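Long-range contact in aldehyde dehydrogenase (Anabaena variabilis, PDB 4H7N), which probably oxidises aldehydes to carboxylic acids, using NAD+ as the electron acceptor: residues Ser134-Pro139 with Lys160-Ala165. Residues are numbered along the deposited sequence; the frame is centred on the assembly and turned at random.
Sequences SPWNFP and KPSEIA
Ser162 OG sits where two neighbours meet it: it accepts the backbone N-H of Ile164 at 2.9 Å, which makes an ST turn, and it lies in the plane of the Trp136 indole at its edge, 3.5 Å from CD1. The pair illustrates how loops leaving adjacent parallel strands of a Rossmann-like sheet, here strands 118-134 and 156-161 of the probable NAD-binding domain of the aldehyde dehydrogenase fold, pack on one another where the strands give way to loops. Ser134 N bonds Lys160 O over 3.3 Å. On the Lys160 side, NZ curls back to Pro161 O and also bonds Gly191 O. With CG between its backbone N and carbonyl carbon (chi1 48°), Trp136 meets the type I turn Ser162-Ala165 through CB, CG and CD1. Ile164 lies alongside, its CG2 over the face of the five-membered ring in a CH-pi contact, 4.3 Å from the centroid. An alanine in place of Ser162 would probably leave the Ile164 N-H without its acceptor and the turn less firmly set against the indole. Pro135 stands about 8 Å from the predicted active-site Glu232, measured between side chains. Farther along, Ala165 CB rests 3.8 Å from Trp136 CB and meets Pro139 CG at 4.1 Å.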
loop_
_atom_site.group_PDB
_atom_site.type_symbol
_atom_site.label_atom_id
_atom_site.label_comp_id
_atom_site.label_asym_id
_atom_site.label_seq_id
_atom_site.Cartn_x
_atom_site.Cartn_y
_atom_site.Cartn_z
ATOM N N SER A 134 -1.996 18.861 -1.181
ATOM C CA SER A 134 -0.905 19.135 -2.109
ATOM C C SER A 134 -0.127 20.422 -1.696
ATOM O O SER A 134 -0.672 21.302 -1.072
ATOM C CB SER A 134 -1.452 19.251 -3.534
ATOM O OG SER A 134 -2.447 20.292 -3.650
ATOM N N PRO A 135 1.153 20.512 -2.063
ATOM C CA PRO A 135 2.052 21.563 -1.588
ATOM C C PRO A 135 2.060 22.771 -2.489
ATOM O O PRO A 135 1.463 22.764 -3.570
ATOM C CB PRO A 135 3.415 20.882 -1.592
ATOM C CG PRO A 135 3.337 19.935 -2.766
ATOM C CD PRO A 135 1.879 19.518 -2.880
ATOM N N TRP A 136 2.740 23.817 -2.017
ATOM C CA TRP A 136 2.744 25.127 -2.682
ATOM C C TRP A 136 3.785 25.305 -3.803
ATOM O O TRP A 136 3.728 26.304 -4.510
ATOM C CB TRP A 136 2.929 26.247 -1.639
ATOM C CG TRP A 136 4.027 26.016 -0.689
ATOM C CD1 TRP A 136 3.931 25.528 0.571
ATOM C CD2 TRP A 136 5.415 26.232 -0.938
ATOM N NE1 TRP A 136 5.168 25.430 1.126
ATOM C CE2 TRP A 136 6.104 25.849 0.209
ATOM C CE3 TRP A 136 6.143 26.712 -2.040
ATOM C CZ2 TRP A 136 7.491 25.945 0.318
ATOM C CZ3 TRP A 136 7.530 26.808 -1.931
ATOM C CH2 TRP A 136 8.190 26.437 -0.757
ATOM N N ASN A 137 4.730 24.379 -3.990
ATOM C CA ASN A 137 5.862 24.629 -4.885
ATOM C C ASN A 137 5.622 24.437 -6.405
ATOM O O ASN A 137 6.155 25.208 -7.232
ATOM C CB ASN A 137 7.082 23.879 -4.431
ATOM C CG ASN A 137 6.865 22.396 -4.470
ATOM O OD1 ASN A 137 5.943 21.886 -3.838
ATOM N ND2 ASN A 137 7.658 21.705 -5.244
ATOM N N PHE A 138 4.752 23.493 -6.738
ATOM C CA PHE A 138 4.195 23.336 -8.069
ATOM C C PHE A 138 2.712 23.141 -7.825
ATOM O O PHE A 138 2.189 22.028 -7.804
ATOM C CB PHE A 138 4.778 22.133 -8.820
ATOM C CG PHE A 138 6.254 22.236 -9.151
ATOM C CD1 PHE A 138 6.686 22.950 -10.244
ATOM C CD2 PHE A 138 7.202 21.483 -8.433
ATOM C CE1 PHE A 138 8.025 23.007 -10.572
ATOM C CE2 PHE A 138 8.545 21.530 -8.778
ATOM C CZ PHE A 138 8.949 22.306 -9.847
ATOM N N PRO A 139 2.034 24.217 -7.557
ATOM C CA PRO A 139 0.694 24.089 -7.018
ATOM C C PRO A 139 -0.260 23.357 -7.960
ATOM O O PRO A 139 -1.048 22.538 -7.493
ATOM C CB PRO A 139 0.229 25.521 -6.814
ATOM C CG PRO A 139 1.314 26.379 -7.238
ATOM C CD PRO A 139 2.451 25.598 -7.793
ATOM N N LYS A 160 -7.306 19.671 -1.485
ATOM C CA LYS A 160 -6.961 20.763 -0.569
ATOM C C LYS A 160 -5.535 21.222 -0.845
ATOM O O LYS A 160 -4.565 20.688 -0.296
ATOM C CB LYS A 160 -7.105 20.375 0.947
ATOM C CG LYS A 160 -7.126 21.675 1.751
ATOM C CD LYS A 160 -6.425 21.698 3.084
ATOM C CE LYS A 160 -4.949 21.388 3.014
ATOM N NZ LYS A 160 -4.221 22.615 2.841
ATOM N N PRO A 161 -5.390 22.189 -1.729
ATOM C CA PRO A 161 -4.055 22.758 -1.960
ATOM C C PRO A 161 -3.572 23.591 -0.773
ATOM O O PRO A 161 -4.344 23.885 0.104
ATOM C CB PRO A 161 -4.225 23.615 -3.224
ATOM C CG PRO A 161 -5.628 23.404 -3.688
ATOM C CD PRO A 161 -6.423 22.890 -2.510
ATOM N N SER A 162 -2.285 23.879 -0.729
ATOM C CA SER A 162 -1.667 24.656 0.347
ATOM C C SER A 162 -2.240 26.032 0.315
ATOM O O SER A 162 -2.407 26.619 -0.748
ATOM C CB SER A 162 -0.146 24.796 0.123
ATOM O OG SER A 162 0.471 25.729 1.032
ATOM N N GLU A 163 -2.511 26.530 1.507
ATOM C CA GLU A 163 -2.905 27.883 1.743
ATOM C C GLU A 163 -1.862 28.897 1.303
ATOM O O GLU A 163 -2.194 30.070 1.103
ATOM C CB GLU A 163 -3.222 28.072 3.239
ATOM C CG GLU A 163 -2.027 28.137 4.175
ATOM C CD GLU A 163 -1.404 26.804 4.580
ATOM O OE1 GLU A 163 -1.726 25.692 4.076
ATOM O OE2 GLU A 163 -0.488 26.891 5.402
ATOM N N ILE A 164 -0.618 28.459 1.150
ATOM C CA ILE A 164 0.457 29.344 0.639
ATOM C C ILE A 164 0.303 29.685 -0.856
ATOM O O ILE A 164 0.785 30.712 -1.293
ATOM C CB ILE A 164 1.855 28.717 0.907
ATOM C CG1 ILE A 164 2.069 28.424 2.407
ATOM C CG2 ILE A 164 2.934 29.597 0.367
ATOM C CD1 ILE A 164 1.999 29.618 3.332
ATOM N N ALA A 165 -0.391 28.841 -1.629
ATOM C CA ALA A 165 -0.524 29.062 -3.086
ATOM C C ALA A 165 -1.846 28.499 -3.630
ATOM O O ALA A 165 -1.867 27.443 -4.267
ATOM C CB ALA A 165 0.634 28.401 -3.786
#